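Long-range contact in nonribosomal peptide synthase (Streptomyces sp. MJ635-86F5, PDB 5JJP), which activates an aliphatic beta-amino acid by adenylation, probably at the expense of ATP, as a member of the adenylate-forming ligases: residues His27-Gly39 against His201-Ala213. Sequence-based numbering, arbitrary orientation.
Sequences HAGNLRDYLLAAG and HRANIAFHRGIRA
Tyr-34 and Ile-205 meet between two helices, 31-37 and 201-212, that run nearly parallel, their axes inclined by 16° and 10.1 Å apart at closest approach. The two segments come nearest at the helix starts, where the CA atoms of Asn-30 and His-201 are 5.6 Å apart. There His-201 ND1 accepts from Leu-31 N at 3.2 Å; the N-H points almost straight at it and the donor lies close to the imidazole plane, so a backbone N-H of the first helical turn is satisfied by a side chain of the other helix. Asn-30, the N-cap, lies alongside the imidazole; its OD1 accepts from Arg-32 N through a lone pair in the amide plane, while its ND2 bonds to Phe-105 O. Within the large N-terminal part of this ANL-type adenylation fold, the contact joins helix 31-37, which also packs on helices 62-77 and 95-107, to the helix directly following strand 196-200, with Leu-35 and His-208 also packing on Ala-239 of helix 232-243. Ile-205 fills the middle: its CG1 meets Leu-31 CD2 at 3.6 Å, and its CG2 covers one face of the Tyr-34 ring, 4.2 Å from the centroid, a CH-pi contact. With CG anti to the backbone N (chi1 -173°), the tyrosine reaches across as a knob among Ile-205, His-208, Arg-209 and Arg-212. His-208 CB approaches Tyr-34 CE2 to 3.7 Å, and Arg-209 CG touches the phenol OH. Tyr-34 OH accepts from Arg-212 NH1 at 3.0 Å, a more bent bond (151°), with the phenol oxygen close to the guanidinium plane. Replacing Tyr-34 with an alanine would probably deprive Arg-212 of this acceptor and Ile-205 of its aromatic cover. Farther along, Ala-38 CB lies 4.1 Å from Arg-212 NH2.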
ATOM      1  N   HIS A  27      16.690  11.716   1.029  1.00 19.01           N
ATOM      2  CA  HIS A  27      15.930  10.736   0.297  1.00 18.89           C
ATOM      3  C   HIS A  27      14.479  10.693   0.696  1.00 15.89           C
ATOM      4  O   HIS A  27      13.749   9.850   0.169  1.00 16.44           O
ATOM      5  CB  HIS A  27      16.477   9.334   0.570  1.00 19.98           C
ATOM      6  CG  HIS A  27      17.947   9.174   0.416  1.00 21.93           C
ATOM      7  ND1 HIS A  27      18.573   9.115  -0.813  1.00 23.98           N
ATOM      8  CD2 HIS A  27      18.900   8.920   1.340  1.00 21.92           C
ATOM      9  CE1 HIS A  27      19.860   8.880  -0.635  1.00 22.50           C
ATOM     10  NE2 HIS A  27      20.079   8.766   0.664  1.00 23.03           N
ATOM     11  N   ALA A  28      14.055  11.511   1.653  1.00 14.58           N
ATOM     12  CA  ALA A  28      12.690  11.435   2.172  1.00 14.79           C
ATOM     13  C   ALA A  28      11.671  12.419   1.553  1.00 15.52           C
ATOM     14  O   ALA A  28      10.641  12.644   2.124  1.00 15.38           O
ATOM     15  CB  ALA A  28      12.712  11.594   3.687  1.00 14.47           C
ATOM     16  N   GLY A  29      12.006  13.032   0.422  1.00 16.21           N
ATOM     17  CA  GLY A  29      11.216  14.110  -0.124  1.00 16.85           C
ATOM     18  C   GLY A  29      10.239  13.656  -1.187  1.00 16.32           C
ATOM     19  O   GLY A  29       9.313  14.408  -1.527  1.00 15.49           O
ATOM     20  N   ASN A  30      10.431  12.424  -1.671  1.00 15.19           N
ATOM     21  CA  ASN A  30       9.632  11.844  -2.761  1.00 14.46           C
ATOM     22  C   ASN A  30       9.704  10.339  -2.676  1.00 15.20           C
ATOM     23  O   ASN A  30      10.761   9.745  -2.454  1.00 17.01           O
ATOM     24  CB  ASN A  30      10.163  12.314  -4.090  1.00 14.35           C
ATOM     25  CG  ASN A  30       9.208  12.033  -5.260  1.00 15.88           C
ATOM     26  OD1 ASN A  30       8.933  10.872  -5.618  1.00 14.47           O
ATOM     27  ND2 ASN A  30       8.656  13.107  -5.833  1.00 16.12           N
ATOM     28  N   LEU A  31       8.576   9.693  -2.820  1.00 15.66           N
ATOM     29  CA  LEU A  31       8.498   8.223  -2.718  1.00 15.57           C
ATOM     30  C   LEU A  31       9.456   7.560  -3.685  1.00 16.25           C
ATOM     31  O   LEU A  31       9.917   6.448  -3.419  1.00 15.40           O
ATOM     32  CB  LEU A  31       7.062   7.717  -3.004  1.00 14.92           C
ATOM     33  CG  LEU A  31       6.164   7.936  -1.792  1.00 15.17           C
ATOM     34  CD1 LEU A  31       4.685   7.929  -2.124  1.00 14.82           C
ATOM     35  CD2 LEU A  31       6.483   6.880  -0.735  1.00 16.19           C
ATOM     36  N   ARG A  32       9.756   8.241  -4.785  1.00 15.32           N
ATOM     37  CA  ARG A  32      10.609   7.697  -5.780  1.00 16.51           C
ATOM     38  C   ARG A  32      11.971   7.502  -5.172  1.00 17.46           C
ATOM     39  O   ARG A  32      12.636   6.511  -5.451  1.00 15.05           O
ATOM     40  CB  ARG A  32      10.673   8.658  -6.977  1.00 17.31           C
ATOM     41  CG  ARG A  32      11.797   8.436  -7.941  1.00 18.06           C
ATOM     42  CD  ARG A  32      11.536   7.252  -8.810  1.00 20.07           C
ATOM     43  NE  ARG A  32      12.607   7.146  -9.796  1.00 22.04           N
ATOM     44  CZ  ARG A  32      13.809   6.663  -9.549  1.00 20.15           C
ATOM     45  NH1 ARG A  32      14.096   6.219  -8.358  1.00 19.46           N
ATOM     46  NH2 ARG A  32      14.713   6.605 -10.523  1.00 21.29           N
ATOM     47  N   ASP A  33      12.385   8.472  -4.359  1.00 18.98           N
ATOM     48  CA  ASP A  33      13.709   8.428  -3.754  1.00 19.69           C
ATOM     49  C   ASP A  33      13.683   7.505  -2.567  1.00 18.69           C
ATOM     50  O   ASP A  33      14.538   6.610  -2.444  1.00 18.93           O
ATOM     51  CB  ASP A  33      14.193   9.815  -3.352  1.00 21.83           C
ATOM     52  CG  ASP A  33      14.166  10.804  -4.526  1.00 25.54           C
ATOM     53  OD1 ASP A  33      14.449  10.424  -5.677  1.00 25.89           O
ATOM     54  OD2 ASP A  33      13.863  11.986  -4.285  1.00 30.65           O
ATOM     55  N   TYR A  34      12.699   7.704  -1.689  1.00 17.21           N
ATOM     56  CA  TYR A  34      12.661   6.948  -0.442  1.00 15.18           C
ATOM     57  C   TYR A  34      12.588   5.451  -0.733  1.00 13.38           C
ATOM     58  O   TYR A  34      13.290   4.671  -0.102  1.00 12.18           O
ATOM     59  CB  TYR A  34      11.550   7.412   0.540  1.00 14.16           C
ATOM     60  CG  TYR A  34      11.689   6.692   1.859  1.00 14.09           C
ATOM     61  CD1 TYR A  34      12.616   7.110   2.796  1.00 13.88           C
ATOM     62  CD2 TYR A  34      10.942   5.547   2.148  1.00 14.17           C
ATOM     63  CE1 TYR A  34      12.763   6.439   4.002  1.00 14.00           C
ATOM     64  CE2 TYR A  34      11.057   4.868   3.363  1.00 13.65           C
ATOM     65  CZ  TYR A  34      11.988   5.307   4.281  1.00 13.65           C
ATOM     66  OH  TYR A  34      12.150   4.664   5.477  1.00 12.83           O
ATOM     67  N   LEU A  35      11.730   5.045  -1.654  1.00 13.36           N
ATOM     68  CA  LEU A  35      11.505   3.618  -1.841  1.00 13.75           C
ATOM     69  C   LEU A  35      12.749   2.910  -2.390  1.00 15.19           C
ATOM     70  O   LEU A  35      12.875   1.726  -2.220  1.00 13.11           O
ATOM     71  CB  LEU A  35      10.322   3.344  -2.750  1.00 14.38           C
ATOM     72  CG  LEU A  35       8.947   3.843  -2.254  1.00 15.52           C
ATOM     73  CD1 LEU A  35       7.852   3.286  -3.144  1.00 16.06           C
ATOM     74  CD2 LEU A  35       8.674   3.474  -0.816  1.00 16.11           C
ATOM     75  N   LEU A  36      13.649   3.656  -3.041  1.00 15.98           N
ATOM     76  CA  LEU A  36      14.786   3.074  -3.725  1.00 17.46           C
ATOM     77  C   LEU A  36      16.104   3.320  -3.026  1.00 17.22           C
ATOM     78  O   LEU A  36      17.094   2.792  -3.465  1.00 15.79           O
ATOM     79  CB  LEU A  36      14.872   3.596  -5.180  1.00 17.36           C
ATOM     80  CG  LEU A  36      13.762   2.974  -6.009  1.00 19.53           C
ATOM     81  CD1 LEU A  36      13.634   3.727  -7.271  1.00 22.24           C
ATOM     82  CD2 LEU A  36      14.057   1.537  -6.337  1.00 21.03           C
ATOM     83  N   ALA A  37      16.086   4.049  -1.918  1.00 17.10           N
ATOM     84  CA  ALA A  37      17.315   4.370  -1.239  1.00 17.29           C
ATOM     85  C   ALA A  37      18.081   3.143  -0.729  1.00 17.05           C
ATOM     86  O   ALA A  37      19.223   2.969  -1.070  1.00 17.62           O
ATOM     87  CB  ALA A  37      17.058   5.327  -0.098  1.00 17.67           C
ATOM     88  N   ALA A  38      17.423   2.250  -0.010  1.00 18.35           N
ATOM     89  CA  ALA A  38      18.092   1.052   0.503  1.00 19.56           C
ATOM     90  C   ALA A  38      18.710   0.205  -0.599  1.00 20.15           C
ATOM     91  O   ALA A  38      19.775  -0.397  -0.410  1.00 20.20           O
ATOM     92  CB  ALA A  38      17.146   0.188   1.337  1.00 18.98           C
ATOM     93  N   GLY A  39      18.052   0.170  -1.737  1.00 19.85           N
ATOM     94  CA  GLY A  39      18.519  -0.619  -2.844  1.00 22.43           C
ATOM     95  C   GLY A  39      19.786  -0.109  -3.497  1.00 21.89           C
ATOM     96  O   GLY A  39      20.462  -0.847  -4.175  1.00 22.39           O
ATOM     97  N   HIS A 201       3.226  12.418  -0.555  1.00 11.43           N
ATOM     98  CA  HIS A 201       4.490  11.749  -0.452  1.00 11.74           C
ATOM     99  C   HIS A 201       4.908  11.662   0.992  1.00 13.39           C
ATOM    100  O   HIS A 201       5.388  10.636   1.493  1.00 14.41           O
ATOM    101  CB  HIS A 201       5.548  12.488  -1.261  1.00 11.05           C
ATOM    102  CG  HIS A 201       5.336  12.420  -2.730  1.00 10.61           C
ATOM    103  ND1 HIS A 201       5.974  11.492  -3.528  1.00 11.48           N
ATOM    104  CD2 HIS A 201       4.564  13.160  -3.561  1.00 10.05           C
ATOM    105  CE1 HIS A 201       5.577  11.647  -4.784  1.00 10.76           C
ATOM    106  NE2 HIS A 201       4.741  12.671  -4.831  1.00 10.13           N
ATOM    107  N   ARG A 202       4.907  12.806   1.618  1.00 14.95           N
ATOM    108  CA  ARG A 202       5.370  12.944   2.983  1.00 14.95           C
ATOM    109  C   ARG A 202       4.676  11.911   3.857  1.00 14.63           C
ATOM    110  O   ARG A 202       5.303  11.268   4.702  1.00 15.61           O
ATOM    111  CB  ARG A 202       5.060  14.381   3.376  1.00 16.99           C
ATOM    112  CG  ARG A 202       5.072  14.728   4.834  1.00 20.17           C
ATOM    113  CD  ARG A 202       4.830  16.216   5.080  1.00 19.24           C
ATOM    114  NE  ARG A 202       3.436  16.617   5.014  1.00 19.78           N
ATOM    115  CZ  ARG A 202       2.980  17.814   5.435  1.00 20.54           C
ATOM    116  NH1 ARG A 202       3.793  18.710   5.953  1.00 20.07           N
ATOM    117  NH2 ARG A 202       1.698  18.141   5.314  1.00 20.88           N
ATOM    118  N   ALA A 203       3.367  11.750   3.668  1.00 14.31           N
ATOM    119  CA  ALA A 203       2.578  10.921   4.576  1.00 12.37           C
ATOM    120  C   ALA A 203       2.920   9.478   4.369  1.00 11.83           C
ATOM    121  O   ALA A 203       3.020   8.721   5.338  1.00 11.17           O
ATOM    122  CB  ALA A 203       1.098  11.130   4.383  1.00 11.04           C
ATOM    123  N   ASN A 204       3.020   9.066   3.121  1.00 11.54           N
ATOM    124  CA  ASN A 204       3.301   7.673   2.863  1.00 12.38           C
ATOM    125  C   ASN A 204       4.739   7.314   3.213  1.00 12.43           C
ATOM    126  O   ASN A 204       5.013   6.248   3.763  1.00 12.37           O
ATOM    127  CB  ASN A 204       2.911   7.237   1.442  1.00 13.11           C
ATOM    128  CG  ASN A 204       2.760   5.724   1.340  1.00 12.74           C
ATOM    129  OD1 ASN A 204       2.082   5.084   2.189  1.00 14.03           O
ATOM    130  ND2 ASN A 204       3.436   5.145   0.405  1.00 12.50           N
ATOM    131  N   ILE A 205       5.643   8.255   2.999  1.00 13.39           N
ATOM    132  CA  ILE A 205       7.026   8.087   3.450  1.00 13.65           C
ATOM    133  C   ILE A 205       7.061   7.914   4.969  1.00 13.34           C
ATOM    134  O   ILE A 205       7.801   7.066   5.501  1.00 12.66           O
ATOM    135  CB  ILE A 205       7.901   9.240   2.970  1.00 13.29           C
ATOM    136  CG1 ILE A 205       8.170   9.103   1.470  1.00 12.71           C
ATOM    137  CG2 ILE A 205       9.248   9.231   3.682  1.00 14.28           C
ATOM    138  CD1 ILE A 205       8.692  10.355   0.844  1.00 12.53           C
ATOM    139  N   ALA A 206       6.194   8.629   5.664  1.00 12.83           N
ATOM    140  CA  ALA A 206       6.214   8.558   7.151  1.00 12.67           C
ATOM    141  C   ALA A 206       5.745   7.182   7.603  1.00 12.56           C
ATOM    142  O   ALA A 206       6.227   6.644   8.559  1.00 14.12           O
ATOM    143  CB  ALA A 206       5.341   9.655   7.749  1.00 12.61           C
ATOM    144  N   PHE A 207       4.789   6.628   6.872  1.00 12.87           N
ATOM    145  CA  PHE A 207       4.350   5.311   7.096  1.00 13.15           C
ATOM    146  C   PHE A 207       5.516   4.278   6.980  1.00 13.95           C
ATOM    147  O   PHE A 207       5.731   3.498   7.868  1.00 12.64           O
ATOM    148  CB  PHE A 207       3.257   4.962   6.132  1.00 13.58           C
ATOM    149  CG  PHE A 207       2.773   3.564   6.287  1.00 16.31           C
ATOM    150  CD1 PHE A 207       2.040   3.195   7.388  1.00 18.08           C
ATOM    151  CD2 PHE A 207       3.122   2.570   5.353  1.00 17.25           C
ATOM    152  CE1 PHE A 207       1.639   1.871   7.577  1.00 19.64           C
ATOM    153  CE2 PHE A 207       2.716   1.270   5.525  1.00 17.41           C
ATOM    154  CZ  PHE A 207       1.965   0.921   6.631  1.00 18.30           C
ATOM    155  N   HIS A 208       6.213   4.258   5.849  1.00 14.24           N
ATOM    156  CA  HIS A 208       7.282   3.303   5.643  1.00 14.79           C
ATOM    157  C   HIS A 208       8.396   3.512   6.676  1.00 16.31           C
ATOM    158  O   HIS A 208       8.909   2.561   7.223  1.00 15.86           O
ATOM    159  CB  HIS A 208       7.783   3.394   4.216  1.00 14.85           C
ATOM    160  CG  HIS A 208       6.751   2.975   3.246  1.00 15.78           C
ATOM    161  ND1 HIS A 208       6.241   1.696   3.240  1.00 15.44           N
ATOM    162  CD2 HIS A 208       6.023   3.681   2.354  1.00 16.85           C
ATOM    163  CE1 HIS A 208       5.287   1.614   2.335  1.00 16.41           C
ATOM    164  NE2 HIS A 208       5.118   2.814   1.801  1.00 18.25           N
ATOM    165  N   ARG A 209       8.707   4.765   6.982  1.00 16.33           N
ATOM    166  CA  ARG A 209       9.702   5.037   7.989  1.00 17.46           C
ATOM    167  C   ARG A 209       9.348   4.402   9.333  1.00 18.38           C
ATOM    168  O   ARG A 209      10.200   3.799  10.003  1.00 17.04           O
ATOM    169  CB  ARG A 209       9.867   6.542   8.196  1.00 17.88           C
ATOM    170  CG  ARG A 209      10.717   7.251   7.175  1.00 17.62           C
ATOM    171  CD  ARG A 209      11.168   8.568   7.817  1.00 20.11           C
ATOM    172  NE  ARG A 209      10.098   9.496   7.824  1.00 19.41           N
ATOM    173  CZ  ARG A 209       9.541  10.137   8.853  1.00 21.12           C
ATOM    174  NH1 ARG A 209       9.997  10.101  10.101  1.00 20.87           N
ATOM    175  NH2 ARG A 209       8.484  10.912   8.553  1.00 20.47           N
ATOM    176  N   GLY A 210       8.117   4.632   9.774  1.00 18.16           N
ATOM    177  CA  GLY A 210       7.652   4.057  11.018  1.00 18.06           C
ATOM    178  C   GLY A 210       7.690   2.529  10.962  1.00 19.83           C
ATOM    179  O   GLY A 210       8.211   1.901  11.885  1.00 21.87           O
ATOM    180  N   ILE A 211       7.126   1.927   9.910  1.00 17.33           N
ATOM    181  CA  ILE A 211       6.994   0.484   9.871  1.00 18.45           C
ATOM    182  C   ILE A 211       8.372  -0.247   9.840  1.00 16.94           C
ATOM    183  O   ILE A 211       8.542  -1.223  10.511  1.00 15.42           O
ATOM    184  CB  ILE A 211       6.081   0.060   8.709  1.00 21.03           C
ATOM    185  CG1 ILE A 211       4.608   0.408   9.036  1.00 22.69           C
ATOM    186  CG2 ILE A 211       6.156  -1.428   8.445  1.00 22.05           C
ATOM    187  CD1 ILE A 211       3.971  -0.440  10.128  1.00 20.98           C
ATOM    188  N   ARG A 212       9.354   0.310   9.147  1.00 15.73           N
ATOM    189  CA  ARG A 212      10.666  -0.253   9.142  1.00 15.88           C
ATOM    190  C   ARG A 212      11.320  -0.266  10.485  1.00 16.58           C
ATOM    191  O   ARG A 212      12.253  -1.022  10.693  1.00 19.14           O
ATOM    192  CB  ARG A 212      11.561   0.503   8.154  1.00 15.70           C
ATOM    193  CG  ARG A 212      11.233   0.198   6.706  1.00 15.27           C
ATOM    194  CD  ARG A 212      12.055   1.059   5.789  1.00 15.48           C
ATOM    195  NE  ARG A 212      13.440   0.605   5.708  1.00 16.73           N
ATOM    196  CZ  ARG A 212      14.453   1.342   5.249  1.00 18.14           C
ATOM    197  NH1 ARG A 212      14.282   2.617   4.910  1.00 16.05           N
ATOM    198  NH2 ARG A 212      15.671   0.793   5.167  1.00 19.48           N
ATOM    199  N   ALA A 213      10.887   0.586  11.400  1.00 16.36           N
ATOM    200  CA  ALA A 213      11.413   0.546  12.752  1.00 17.62           C
ATOM    201  C   ALA A 213      11.022  -0.720  13.482  1.00 19.06           C
ATOM    202  O   ALA A 213      11.586  -1.010  14.511  1.00 17.77           O
ATOM    203  CB  ALA A 213      10.961   1.758  13.580  1.00 17.38           C
TER